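Local atomic coordinates of p1 (Rice yellow mottle virus, PDB entry 6TY0), a protein that suppresses RNA silencing as a multitask zinc-finger protein involved in virus spread, represented here by its N-terminal zinc-binding part. Residues V6-T11 / A26-W31; D39-P44 / F88-A93; L46-N51 / K78-I83; V55-V60 / S74-Y79. All coordinates share one frame; numbering follows the deposited sequence.

Interaction 1 of 4, residues V6-T11 / A26-W31; sequences VLIRPT and ALTWVW
Val6 and Thr28 meet on the buried face of this strand pair, where the methyl CG2 of Thr28 lies 3.7 Å from Val6 CB. That methyl sits between the backbone N and carbonyl carbon of Thr28 because OG1 takes the place anti to N (chi1 -173°), which turns the carbon branch toward Val6. One pair further on, Ile8 CB packs against Ala26 CB at 4.3 Å, and Val77 of strand 70-77 packs on both Ile8 and Ala26 from the same face. The two segments run antiparallel, with axes 4.8 Å apart and directions differing by 152°, and join strand 26-32, outermost in the sheet within this chain, to strand 2-10 of a four-stranded mixed sheet. Two reciprocal pairs of backbone bonds hold them: Val6 N to Thr28 O and Thr28 N to Val6 O are both 2.8 Å, and Ile8 and Ala26 exchange a second pair of similar length. The other face is looser. There the non-hydrogen-bonded pair Leu7 and Leu27 touches through one branch, Leu27 CD1 lying 4.2 Å from Leu7 CB and 3.7 Å from Val6 O; Leu27 is an exposed residue, although its side chain also touches Glu5.

Interaction 2 of 4, residues D39-P44 / F88-A93; sequences DSVRDP and FDVVCA. With ZN (zinc ion), chain C.
Phe88, Val41 and Val90 carry most of this contact between the loop before strand 45-51 and the end of strand 86-90. Val41 lies over one face of the Phe88 ring: its CG1 is 4.3 Å from the ring centroid and only 3° off the normal, a CH-pi contact aimed at the middle of the ring. The second methyl, CG2, touches Phe88 CG at 4.0 Å and Val90 CG1 at 4.2 Å. With CG1 anti to the backbone N of Val41 (chi1 169°), both branches can touch the strand at once. At the ring edge, Arg42 O comes within 3.4 Å of Phe88 CZ, close to the ring plane, and Pro44 CD stands nearby. Strand 54-64 adds Phe62, whose ring meets that of Phe88. Val90 CG1 is 3.4 Å from Ser40 OG, a van der Waals contact of methyl with hydroxyl. The polar link is a water, 3.0 Å from Ser40 OG, which also accepts a bond from Val91 N at 2.8 Å. Two residues beyond Val90, Cys92 SG binds the zinc ion at 2.4 Å, joined there by Cys64, Cys67 and Cys95 in a four-cysteine site of CxxC pairs. With no direct hydrogen bond between the two segments, the loop's attachment rests on ring and methyl packing plus one water, just ahead of the second zinc-binding pair, Cys92 and Cys95.

Interaction 3 of 4, residues L46-N51 / K78-I83; sequences LRADFN and KYFTNI
Asp49 and Thr81 form an antiparallel hydrogen-bonded pair, with Asp49 N to Thr81 O at 3.1 Å and Thr81 N to Asp49 O at 3.0 Å, and Phe50 and Phe80 follow as the non-hydrogen-bonded pair. The short strand 80-81 thereby lies outermost, within this chain, in the four-stranded mixed sheet, against strand 45-51 and just after the chain turns a corner at Lys78 and Tyr79. Asn51 N adds a bond to Tyr79 O, approaching from above the carbonyl plane. On the side of the two phenylalanines, the edge of Phe50 meets the face of Phe80 in a T-shaped stack, with centroids 5.9 Å apart and planes at 77°. The Phe50 side chain also lies alongside that of Tyr79, pointing the same way, with CE1 3.7 Å from Tyr79 CB. It stands there because CG is anti to its backbone N (chi1 173°), and Ala18 and Val21 of helix 15-21 pack against it too. Further back along the strand, Ala48 CB touches Ile83 CG1, and Leu46 CD1 meets Ile83 CG2 at 3.9 Å, the two side chains crossing at about a right angle. The carboxylate of Asp49 has a partner for each oxygen: OD1 bonds to Thr11 OG1, and OD2 is taken by Asn82. Asn82 ND2 donates at 2.7 Å to the anti lone pair of Asp49 OD2, which lies in the amide plane although the carboxylate stands 86° from it.

Interaction 4 of 4, residues V55-V60 / S74-Y79; sequences VGWVSV and SEQVKY
Gln76 lies along the indole of Trp57, a CH-pi contact on the face that also holds Val55 and Ser74. Gln76 CG is 3.7 Å from the centroid of the six-membered ring and 20° off its normal; beyond it the amide continues over the rim of the same face, its plane 21° from that of the indole. The glutamine can do this because its chain is extended past CG (chi2 -166°). Van der Waals contacts flank this pair: Val55 CG1, two residues before Trp57, touches Gln76 NE2, and Ser74 OG comes within 3.7 Å of Trp57 CZ3. Backbone hydrogen bonds form another group: Gly56 pairs with Val77 and Val58 with Glu75, each through two reciprocal bonds, the shortest being Val77 N to Gly56 O at 2.7 Å. They knit strands 54-64 and 70-77 into an antiparallel beta hairpin; the axes of segments 55-60 and 74-77 approach to 4.5 Å. Apolar packing belongs to the opposite, buried face, where Val58 CG1 meets Val77 CG2 at 4.0 Å and Ile83 packs against both residues. Charge enters through Glu75: OE1 accepts a bond from Gln76 N at 3.0 Å, whereas OE2 bonds to the Met1 N of the second subunit.

Along the chain, interaction 1 closes first, and interaction 2 spans a loop within which interactions 3 and 4 are nested. Interactions 1 and 3 share the four-stranded sheet, their centres about 9 Å apart, with strands 2-10 and 45-51 as neighbours. Interactions 2 and 4 both reach the three-stranded sheet but lie about 20 Å apart, on opposite sides of the chain's centre. Interactions 3 and 4 share Lys78 and Tyr79, where the chain passes from one sheet to the other. The sheets face each other through Ile8, Ala26 and Thr28 against Val58 and Val77, so a common core joins interactions 1 and 4, while interaction 2 extends the fold toward the zinc site.

Interaction 1 of 4, residues V6-T11 / A26-W31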
loop_
_atom_site.group_PDB
_atom_site.type_symbol
_atom_site.label_atom_id
_atom_site.label_comp_id
_atom_site.label_asym_id
_atom_site.label_seq_id
_atom_site.Cartn_x
_atom_site.Cartn_y
_atom_site.Cartn_z
ATOM N N VAL A 6 -3.782 5.763 -11.183
ATOM C CA VAL A 6 -3.025 6.912 -11.646
ATOM C C VAL A 6 -2.801 6.797 -13.151
ATOM O O VAL A 6 -2.250 5.809 -13.621
ATOM C CB VAL A 6 -1.649 6.969 -10.994
ATOM C CG1 VAL A 6 -0.891 8.196 -11.467
ATOM C CG2 VAL A 6 -1.794 6.964 -9.473
ATOM N N LEU A 7 -3.298 7.780 -13.897
ATOM C CA LEU A 7 -3.161 7.818 -15.364
ATOM C C LEU A 7 -2.002 8.723 -15.682
ATOM O O LEU A 7 -1.929 9.850 -15.171
ATOM C CB LEU A 7 -4.418 8.369 -16.008
ATOM C CG LEU A 7 -4.400 8.532 -17.532
ATOM C CD1 LEU A 7 -4.323 7.200 -18.258
ATOM C CD2 LEU A 7 -5.677 9.264 -17.927
ATOM N N ILE A 8 -1.057 8.224 -16.447
ATOM C CA ILE A 8 0.095 9.039 -16.836
ATOM C C ILE A 8 0.141 9.199 -18.361
ATOM O O ILE A 8 0.128 8.203 -19.084
ATOM C CB ILE A 8 1.371 8.398 -16.324
ATOM C CG1 ILE A 8 1.348 8.407 -14.786
ATOM C CG2 ILE A 8 2.595 9.138 -16.830
ATOM C CD1 ILE A 8 2.260 7.376 -14.230
ATOM N N ARG A 9 0.168 10.431 -18.828
ATOM C CA ARG A 9 0.306 10.723 -20.281
ATOM C C ARG A 9 1.533 11.628 -20.539
ATOM O O ARG A 9 1.979 12.311 -19.620
ATOM C CB ARG A 9 -0.950 11.403 -20.790
ATOM C CG ARG A 9 -2.235 10.607 -20.630
ATOM C CD ARG A 9 -3.282 11.113 -21.601
ATOM N NE ARG A 9 -4.542 11.497 -20.970
ATOM C CZ ARG A 9 -4.739 12.614 -20.257
ATOM N NH1 ARG A 9 -3.741 13.459 -20.027
ATOM N NH2 ARG A 9 -5.941 12.877 -19.745
ATOM N N PRO A 10 2.053 11.654 -21.779
ATOM C CA PRO A 10 3.329 12.309 -22.068
ATOM C C PRO A 10 3.209 13.829 -21.968
ATOM O O PRO A 10 2.136 14.394 -22.209
ATOM C CB PRO A 10 3.628 11.912 -23.527
ATOM C CG PRO A 10 2.588 10.892 -23.898
ATOM C CD PRO A 10 1.412 11.158 -23.018
ATOM N N THR A 11 4.288 14.484 -21.583
ATOM C CA THR A 11 4.337 15.975 -21.683
ATOM C C THR A 11 4.351 16.372 -23.153
ATOM O O THR A 11 4.624 15.525 -24.002
ATOM C CB THR A 11 5.620 16.481 -21.048
ATOM O OG1 THR A 11 6.703 15.615 -21.441
ATOM C CG2 THR A 11 5.506 16.451 -19.522
ATOM N N ALA A 26 0.282 5.444 -19.594
ATOM C CA ALA A 26 0.408 4.349 -18.623
ATOM C C ALA A 26 -0.695 4.479 -17.588
ATOM O O ALA A 26 -1.009 5.567 -17.138
ATOM C CB ALA A 26 1.761 4.392 -17.944
ATOM N N LEU A 27 -1.321 3.374 -17.246
ATOM C CA LEU A 27 -2.341 3.367 -16.199
ATOM C C LEU A 27 -1.739 2.531 -15.094
ATOM O O LEU A 27 -1.426 1.374 -15.322
ATOM C CB LEU A 27 -3.661 2.774 -16.672
ATOM C CG LEU A 27 -4.823 2.849 -15.670
ATOM C CD1 LEU A 27 -5.183 4.284 -15.314
ATOM C CD2 LEU A 27 -6.065 2.170 -16.220
ATOM N N THR A 28 -1.516 3.110 -13.911
ATOM C CA THR A 28 -0.912 2.334 -12.844
ATOM C C THR A 28 -1.804 2.434 -11.626
ATOM O O THR A 28 -2.798 3.164 -11.625
ATOM C CB THR A 28 0.532 2.775 -12.555
ATOM O OG1 THR A 28 1.121 1.867 -11.623
ATOM C CG2 THR A 28 0.607 4.166 -11.984
ATOM N N TRP A 29 -1.487 1.706 -10.578
ATOM C CA TRP A 29 -2.274 1.920 -9.372
ATOM C C TRP A 29 -1.512 1.637 -8.093
ATOM O O TRP A 29 -0.495 0.923 -8.076
ATOM C CB TRP A 29 -3.596 1.135 -9.421
ATOM C CG TRP A 29 -3.370 -0.294 -9.475
ATOM C CD1 TRP A 29 -3.253 -1.125 -8.419
ATOM C CD2 TRP A 29 -3.187 -1.087 -10.646
ATOM N NE1 TRP A 29 -2.997 -2.408 -8.842
ATOM C CE2 TRP A 29 -2.957 -2.417 -10.213
ATOM C CE3 TRP A 29 -3.179 -0.810 -12.023
ATOM C CZ2 TRP A 29 -2.735 -3.483 -11.113
ATOM C CZ3 TRP A 29 -2.944 -1.878 -12.924
ATOM C CH2 TRP A 29 -2.719 -3.188 -12.455
ATOM N N VAL A 30 -2.018 2.248 -7.031
ATOM C CA VAL A 30 -1.533 1.957 -5.677
ATOM C C VAL A 30 -2.748 1.683 -4.837
ATOM O O VAL A 30 -3.894 1.835 -5.310
ATOM C CB VAL A 30 -0.684 3.120 -5.068
ATOM C CG1 VAL A 30 0.516 3.408 -5.925
ATOM C CG2 VAL A 30 -1.473 4.396 -4.899
ATOM N N TRP A 31 -2.489 1.289 -3.594
ATOM C CA TRP A 31 -3.528 0.970 -2.624
ATOM C C TRP A 31 -3.392 1.785 -1.345
ATOM O O TRP A 31 -2.283 2.150 -0.915
ATOM C CB TRP A 31 -3.411 -0.498 -2.238
ATOM C CG TRP A 31 -3.428 -1.414 -3.442
ATOM C CD1 TRP A 31 -2.346 -1.820 -4.202
ATOM C CD2 TRP A 31 -4.580 -2.035 -4.027
ATOM N NE1 TRP A 31 -2.757 -2.644 -5.215
ATOM C CE2 TRP A 31 -4.119 -2.799 -5.142
ATOM C CE3 TRP A 31 -5.962 -2.020 -3.720
ATOM C CZ2 TRP A 31 -4.979 -3.531 -5.952
ATOM C CZ3 TRP A 31 -6.844 -2.765 -4.540
ATOM C CH2 TRP A 31 -6.334 -3.508 -5.653
#

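Interaction 2 of 4, residues D39-P44 / F88-A93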
loop_
_atom_site.group_PDB
_atom_site.type_symbol
_atom_site.label_atom_id
_atom_site.label_comp_id
_atom_site.label_asym_id
_atom_site.label_seq_id
_atom_site.Cartn_x
_atom_site.Cartn_y
_atom_site.Cartn_z
ATOM N N ASP A 39 -13.508 12.188 0.421
ATOM C CA ASP A 39 -13.903 12.741 -0.901
ATOM C C ASP A 39 -12.752 13.365 -1.675
ATOM O O ASP A 39 -12.710 13.269 -2.890
ATOM C CB ASP A 39 -14.990 13.832 -0.767
ATOM C CG ASP A 39 -16.388 13.265 -0.606
ATOM O OD1 ASP A 39 -16.561 12.154 -0.048
ATOM O OD2 ASP A 39 -17.336 13.947 -1.041
ATOM N N SER A 40 -11.832 14.017 -0.968
ATOM C CA SER A 40 -10.746 14.772 -1.610
ATOM C C SER A 40 -9.607 13.883 -2.155
ATOM O O SER A 40 -8.700 14.392 -2.794
ATOM C CB SER A 40 -10.178 15.801 -0.630
ATOM O OG SER A 40 -9.985 15.201 0.655
ATOM N N VAL A 41 -9.645 12.574 -1.888
ATOM C CA VAL A 41 -8.687 11.641 -2.478
ATOM C C VAL A 41 -9.292 11.056 -3.742
ATOM O O VAL A 41 -10.198 10.249 -3.673
ATOM C CB VAL A 41 -8.317 10.548 -1.460
ATOM C CG1 VAL A 41 -7.540 9.403 -2.067
ATOM C CG2 VAL A 41 -7.501 11.187 -0.346
ATOM N N ARG A 42 -8.803 11.464 -4.900
ATOM C CA ARG A 42 -9.376 11.009 -6.159
ATOM C C ARG A 42 -8.265 10.587 -7.080
ATOM O O ARG A 42 -7.162 11.139 -7.018
ATOM C CB ARG A 42 -10.175 12.142 -6.832
ATOM C CG ARG A 42 -11.357 12.610 -5.999
ATOM C CD ARG A 42 -11.928 13.945 -6.445
ATOM N NE ARG A 42 -13.191 14.143 -5.748
ATOM C CZ ARG A 42 -14.338 13.512 -6.036
ATOM N NH1 ARG A 42 -14.426 12.644 -7.049
ATOM N NH2 ARG A 42 -15.422 13.759 -5.303
ATOM N N ASP A 43 -8.594 9.658 -7.966
ATOM C CA ASP A 43 -7.640 9.126 -8.957
ATOM C C ASP A 43 -7.008 10.273 -9.741
ATOM O O ASP A 43 -7.716 11.016 -10.379
ATOM C CB ASP A 43 -8.346 8.176 -9.925
ATOM C CG ASP A 43 -8.840 6.924 -9.250
ATOM O OD1 ASP A 43 -8.262 6.521 -8.227
ATOM O OD2 ASP A 43 -9.798 6.323 -9.750
ATOM N N PRO A 44 -5.684 10.456 -9.637
ATOM C CA PRO A 44 -5.050 11.533 -10.375
ATOM C C PRO A 44 -4.706 11.198 -11.817
ATOM O O PRO A 44 -4.514 10.018 -12.181
ATOM C CB PRO A 44 -3.739 11.741 -9.646
ATOM C CG PRO A 44 -3.437 10.437 -9.044
ATOM C CD PRO A 44 -4.757 9.819 -8.704
ATOM N N PHE A 88 -1.602 13.976 -1.237
ATOM C CA PHE A 88 -2.944 14.161 -0.705
ATOM C C PHE A 88 -2.773 14.677 0.698
ATOM O O PHE A 88 -2.537 13.904 1.632
ATOM C CB PHE A 88 -3.701 12.834 -0.707
ATOM C CG PHE A 88 -4.073 12.383 -2.081
ATOM C CD1 PHE A 88 -4.975 13.120 -2.830
ATOM C CD2 PHE A 88 -3.493 11.279 -2.641
ATOM C CE1 PHE A 88 -5.300 12.727 -4.124
ATOM C CE2 PHE A 88 -3.789 10.887 -3.941
ATOM C CZ PHE A 88 -4.712 11.605 -4.682
ATOM N N ASP A 89 -2.850 16.004 0.818
ATOM C CA ASP A 89 -2.886 16.698 2.112
ATOM C C ASP A 89 -4.344 16.957 2.431
ATOM O O ASP A 89 -4.921 17.903 1.928
ATOM C CB ASP A 89 -2.074 17.999 2.056
ATOM C CG ASP A 89 -0.593 17.730 1.758
ATOM O OD1 ASP A 89 0.012 16.925 2.467
ATOM O OD2 ASP A 89 -0.062 18.281 0.790
ATOM N N VAL A 90 -4.937 16.094 3.254
ATOM C CA VAL A 90 -6.371 16.078 3.397
ATOM C C VAL A 90 -6.729 15.893 4.855
ATOM O O VAL A 90 -5.865 15.736 5.675
ATOM C CB VAL A 90 -6.962 14.912 2.574
ATOM C CG1 VAL A 90 -6.619 15.081 1.102
ATOM C CG2 VAL A 90 -6.477 13.564 3.100
ATOM N N VAL A 91 -8.012 15.949 5.159
ATOM C CA VAL A 91 -8.519 15.624 6.491
ATOM C C VAL A 91 -8.864 14.150 6.444
ATOM O O VAL A 91 -9.669 13.722 5.603
ATOM C CB VAL A 91 -9.741 16.488 6.893
ATOM C CG1 VAL A 91 -10.260 16.091 8.253
ATOM C CG2 VAL A 91 -9.386 17.975 6.849
ATOM N N CYS A 92 -8.251 13.378 7.328
ATOM C CA CYS A 92 -8.371 11.904 7.275
ATOM C C CYS A 92 -9.764 11.477 7.794
ATOM O O CYS A 92 -10.531 12.318 8.303
ATOM C CB CYS A 92 -7.261 11.237 8.080
ATOM S SG CYS A 92 -7.595 11.173 9.880
ATOM N N ALA A 93 -10.109 10.199 7.611
ATOM C CA ALA A 93 -11.428 9.693 8.019
ATOM C C ALA A 93 -11.714 9.828 9.522
ATOM O O ALA A 93 -12.835 9.934 9.922
ATOM C CB ALA A 93 -11.625 8.240 7.563
HETATM ZN ZN ZN C . -6.421 12.978 10.940
HETATM O O HOH W 1 -9.740 16.871 3.162
#

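Interaction 3 of 4, residues L46-N51 / K78-I83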
loop_
_atom_site.group_PDB
_atom_site.type_symbol
_atom_site.label_atom_id
_atom_site.label_comp_id
_atom_site.label_asym_id
_atom_site.label_seq_id
_atom_site.Cartn_x
_atom_site.Cartn_y
_atom_site.Cartn_z
ATOM N N LEU A 46 -1.849 12.636 -14.613
ATOM C CA LEU A 46 -0.555 13.313 -14.574
ATOM C C LEU A 46 0.099 13.344 -15.949
ATOM O O LEU A 46 -0.206 12.500 -16.814
ATOM C CB LEU A 46 0.410 12.575 -13.677
ATOM C CG LEU A 46 -0.009 12.229 -12.231
ATOM C CD1 LEU A 46 1.044 11.333 -11.650
ATOM C CD2 LEU A 46 -0.206 13.479 -11.357
ATOM N N ARG A 47 1.035 14.284 -16.118
ATOM C CA ARG A 47 1.825 14.410 -17.321
ATOM C C ARG A 47 3.238 14.191 -16.913
ATOM O O ARG A 47 3.717 14.811 -15.961
ATOM C CB ARG A 47 1.710 15.818 -17.920
ATOM C CG ARG A 47 0.372 16.118 -18.528
ATOM C CD ARG A 47 0.331 15.671 -19.972
ATOM N NE ARG A 47 -1.035 15.728 -20.463
ATOM C CZ ARG A 47 -1.463 15.188 -21.600
ATOM N NH1 ARG A 47 -0.630 14.542 -22.415
ATOM N NH2 ARG A 47 -2.740 15.300 -21.927
ATOM N N ALA A 48 3.921 13.309 -17.625
ATOM C CA ALA A 48 5.320 13.062 -17.390
ATOM C C ALA A 48 6.045 12.862 -18.707
ATOM O O ALA A 48 5.416 12.763 -19.772
ATOM C CB ALA A 48 5.483 11.824 -16.526
ATOM N N ASP A 49 7.363 12.723 -18.617
ATOM C CA ASP A 49 8.214 12.643 -19.804
ATOM C C ASP A 49 8.363 11.223 -20.317
ATOM O O ASP A 49 9.022 10.406 -19.675
ATOM C CB ASP A 49 9.619 13.151 -19.500
ATOM C CG ASP A 49 9.672 14.673 -19.339
ATOM O OD1 ASP A 49 8.912 15.419 -20.017
ATOM O OD2 ASP A 49 10.487 15.090 -18.495
ATOM N N PHE A 50 7.803 10.964 -21.496
ATOM C CA PHE A 50 7.988 9.673 -22.127
ATOM C C PHE A 50 9.470 9.485 -22.414
ATOM O O PHE A 50 10.148 10.387 -22.857
ATOM C CB PHE A 50 7.163 9.534 -23.395
ATOM C CG PHE A 50 7.460 8.264 -24.147
ATOM C CD1 PHE A 50 6.896 7.054 -23.744
ATOM C CD2 PHE A 50 8.319 8.266 -25.245
ATOM C CE1 PHE A 50 7.186 5.874 -24.389
ATOM C CE2 PHE A 50 8.596 7.077 -25.912
ATOM C CZ PHE A 50 8.028 5.884 -25.483
ATOM N N ASN A 51 9.981 8.314 -22.132
ATOM C CA ASN A 51 11.335 8.004 -22.462
ATOM C C ASN A 51 11.463 6.515 -22.708
ATOM O O ASN A 51 11.127 5.729 -21.827
ATOM C CB ASN A 51 12.242 8.387 -21.320
ATOM C CG ASN A 51 13.696 8.163 -21.659
ATOM O OD1 ASN A 51 14.101 7.082 -22.076
ATOM N ND2 ASN A 51 14.488 9.187 -21.482
ATOM N N LYS A 78 6.990 1.940 -16.408
ATOM C CA LYS A 78 7.864 1.797 -17.558
ATOM C C LYS A 78 7.680 2.930 -18.517
ATOM O O LYS A 78 6.563 3.309 -18.823
ATOM C CB LYS A 78 7.528 0.496 -18.281
ATOM C CG LYS A 78 7.983 -0.716 -17.527
ATOM C CD LYS A 78 7.689 -1.963 -18.324
ATOM C CE LYS A 78 8.343 -3.144 -17.638
ATOM N NZ LYS A 78 7.876 -4.415 -18.244
ATOM N N TYR A 79 8.799 3.437 -19.017
ATOM C CA TYR A 79 8.870 4.455 -20.083
ATOM C C TYR A 79 8.393 5.843 -19.777
ATOM O O TYR A 79 8.110 6.626 -20.702
ATOM C CB TYR A 79 8.171 3.975 -21.374
ATOM C CG TYR A 79 8.314 2.492 -21.622
ATOM C CD1 TYR A 79 9.560 1.865 -21.721
ATOM C CD2 TYR A 79 7.171 1.703 -21.698
ATOM C CE1 TYR A 79 9.644 0.472 -21.930
ATOM C CE2 TYR A 79 7.240 0.354 -21.914
ATOM C CZ TYR A 79 8.462 -0.258 -22.020
ATOM O OH TYR A 79 8.393 -1.623 -22.198
ATOM N N PHE A 80 8.187 6.139 -18.503
ATOM C CA PHE A 80 7.847 7.492 -18.115
ATOM C C PHE A 80 8.797 7.869 -16.977
ATOM O O PHE A 80 9.163 7.034 -16.118
ATOM C CB PHE A 80 6.400 7.649 -17.698
ATOM C CG PHE A 80 5.461 7.747 -18.832
ATOM C CD1 PHE A 80 5.321 8.912 -19.517
ATOM C CD2 PHE A 80 4.730 6.654 -19.225
ATOM C CE1 PHE A 80 4.439 9.021 -20.571
ATOM C CE2 PHE A 80 3.850 6.737 -20.290
ATOM C CZ PHE A 80 3.698 7.922 -20.960
ATOM N N THR A 81 9.199 9.125 -17.001
ATOM C CA THR A 81 10.198 9.585 -16.079
ATOM C C THR A 81 9.850 11.016 -15.603
ATOM O O THR A 81 8.972 11.683 -16.180
ATOM C CB THR A 81 11.581 9.391 -16.757
ATOM O OG1 THR A 81 12.567 9.203 -15.748
ATOM C CG2 THR A 81 11.945 10.557 -17.684
ATOM N N ASN A 82 10.505 11.495 -14.535
ATOM C CA ASN A 82 10.125 12.807 -13.939
ATOM C C ASN A 82 8.647 12.894 -13.644
ATOM O O ASN A 82 7.984 13.882 -13.973
ATOM C CB ASN A 82 10.472 13.975 -14.847
ATOM C CG ASN A 82 11.927 13.983 -15.231
ATOM O OD1 ASN A 82 12.802 13.694 -14.406
ATOM N ND2 ASN A 82 12.203 14.268 -16.512
ATOM N N ILE A 83 8.112 11.836 -13.044
ATOM C CA ILE A 83 6.692 11.784 -12.813
ATOM C C ILE A 83 6.385 12.720 -11.611
ATOM O O ILE A 83 6.981 12.575 -10.556
ATOM C CB ILE A 83 6.241 10.338 -12.529
ATOM C CG1 ILE A 83 6.648 9.398 -13.709
ATOM C CG2 ILE A 83 4.725 10.306 -12.343
ATOM C CD1 ILE A 83 6.420 7.909 -13.442
#

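Interaction 4 of 4, residues V55-V60 / S74-Y79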
loop_
_atom_site.group_PDB
_atom_site.type_symbol
_atom_site.label_atom_id
_atom_site.label_comp_id
_atom_site.label_asym_id
_atom_site.label_seq_id
_atom_site.Cartn_x
_atom_site.Cartn_y
_atom_site.Cartn_z
ATOM N N VAL A 55 12.642 3.613 -16.598
ATOM C CA VAL A 55 11.575 3.216 -15.736
ATOM C C VAL A 55 11.554 4.302 -14.677
ATOM O O VAL A 55 12.602 4.630 -14.138
ATOM C CB VAL A 55 11.899 1.877 -15.081
ATOM C CG1 VAL A 55 10.847 1.507 -14.038
ATOM C CG2 VAL A 55 11.986 0.793 -16.147
ATOM N N GLY A 56 10.392 4.898 -14.429
ATOM C CA GLY A 56 10.261 5.937 -13.380
ATOM C C GLY A 56 9.452 5.449 -12.197
ATOM O O GLY A 56 8.700 4.460 -12.296
ATOM N N TRP A 57 9.613 6.134 -11.069
ATOM C CA TRP A 57 8.758 5.936 -9.908
ATOM C C TRP A 57 7.679 7.003 -9.861
ATOM O O TRP A 57 7.903 8.180 -10.174
ATOM C CB TRP A 57 9.554 6.054 -8.624
ATOM C CG TRP A 57 10.468 4.932 -8.309
ATOM C CD1 TRP A 57 11.841 4.930 -8.441
ATOM C CD2 TRP A 57 10.116 3.658 -7.734
ATOM N NE1 TRP A 57 12.359 3.719 -7.987
ATOM C CE2 TRP A 57 11.324 2.931 -7.545
ATOM C CE3 TRP A 57 8.902 3.057 -7.371
ATOM C CZ2 TRP A 57 11.347 1.640 -7.005
ATOM C CZ3 TRP A 57 8.926 1.763 -6.824
ATOM C CH2 TRP A 57 10.146 1.073 -6.652
ATOM N N VAL A 58 6.477 6.558 -9.560
ATOM C CA VAL A 58 5.413 7.453 -9.173
ATOM C C VAL A 58 5.306 7.280 -7.649
ATOM O O VAL A 58 5.340 6.161 -7.142
ATOM C CB VAL A 58 4.077 7.180 -9.890
ATOM C CG1 VAL A 58 3.506 5.808 -9.593
ATOM C CG2 VAL A 58 3.072 8.261 -9.527
ATOM N N SER A 59 5.296 8.378 -6.929
ATOM C CA SER A 59 5.131 8.297 -5.468
ATOM C C SER A 59 3.839 8.957 -5.065
ATOM O O SER A 59 3.420 9.985 -5.643
ATOM C CB SER A 59 6.306 8.967 -4.764
ATOM O OG SER A 59 6.208 10.373 -4.898
ATOM N N VAL A 60 3.175 8.367 -4.092
ATOM C CA VAL A 60 1.921 8.913 -3.647
ATOM C C VAL A 60 1.995 8.980 -2.140
ATOM O O VAL A 60 2.179 7.960 -1.483
ATOM C CB VAL A 60 0.729 8.075 -4.123
ATOM C CG1 VAL A 60 -0.601 8.729 -3.766
ATOM C CG2 VAL A 60 0.794 7.836 -5.634
ATOM N N SER A 74 4.657 3.859 -3.412
ATOM C CA SER A 74 5.179 4.143 -4.707
ATOM C C SER A 74 5.082 2.868 -5.601
ATOM O O SER A 74 4.825 1.730 -5.128
ATOM C CB SER A 74 6.588 4.609 -4.526
ATOM O OG SER A 74 7.304 3.506 -4.008
ATOM N N GLU A 75 5.159 3.121 -6.904
ATOM C CA GLU A 75 5.105 2.095 -7.924
ATOM C C GLU A 75 6.006 2.484 -9.129
ATOM O O GLU A 75 6.141 3.670 -9.498
ATOM C CB GLU A 75 3.638 1.867 -8.340
ATOM C CG GLU A 75 3.389 0.817 -9.446
ATOM C CD GLU A 75 3.815 -0.601 -9.058
ATOM O OE1 GLU A 75 5.008 -0.870 -8.841
ATOM O OE2 GLU A 75 2.925 -1.443 -8.940
ATOM N N GLN A 76 6.619 1.482 -9.729
ATOM C CA GLN A 76 7.417 1.664 -10.986
ATOM C C GLN A 76 6.540 1.745 -12.205
ATOM O O GLN A 76 5.553 1.058 -12.266
ATOM C CB GLN A 76 8.376 0.511 -11.200
ATOM C CG GLN A 76 9.095 0.118 -9.937
ATOM C CD GLN A 76 10.265 -0.778 -10.226
ATOM O OE1 GLN A 76 10.275 -1.955 -9.837
ATOM N NE2 GLN A 76 11.270 -0.225 -10.907
ATOM N N VAL A 77 6.906 2.609 -13.147
ATOM C CA VAL A 77 6.142 2.884 -14.366
ATOM C C VAL A 77 7.127 2.920 -15.525
ATOM O O VAL A 77 7.980 3.808 -15.611
ATOM C CB VAL A 77 5.453 4.238 -14.382
ATOM C CG1 VAL A 77 4.600 4.354 -15.648
ATOM C CG2 VAL A 77 4.570 4.437 -13.175
ATOM N N LYS A 78 6.990 1.940 -16.408
ATOM C CA LYS A 78 7.864 1.797 -17.558
ATOM C C LYS A 78 7.680 2.930 -18.517
ATOM O O LYS A 78 6.563 3.309 -18.823
ATOM C CB LYS A 78 7.528 0.496 -18.281
ATOM C CG LYS A 78 7.983 -0.716 -17.527
ATOM C CD LYS A 78 7.689 -1.963 -18.324
ATOM C CE LYS A 78 8.343 -3.144 -17.638
ATOM N NZ LYS A 78 7.876 -4.415 -18.244
ATOM N N TYR A 79 8.799 3.437 -19.017
ATOM C CA TYR A 79 8.870 4.455 -20.083
ATOM C C TYR A 79 8.393 5.843 -19.777
ATOM O O TYR A 79 8.110 6.626 -20.702
ATOM C CB TYR A 79 8.171 3.975 -21.374
ATOM C CG TYR A 79 8.314 2.492 -21.622
ATOM C CD1 TYR A 79 9.560 1.865 -21.721
ATOM C CD2 TYR A 79 7.171 1.703 -21.698
ATOM C CE1 TYR A 79 9.644 0.472 -21.930
ATOM C CE2 TYR A 79 7.240 0.354 -21.914
ATOM C CZ TYR A 79 8.462 -0.258 -22.020
ATOM O OH TYR A 79 8.393 -1.623 -22.198
#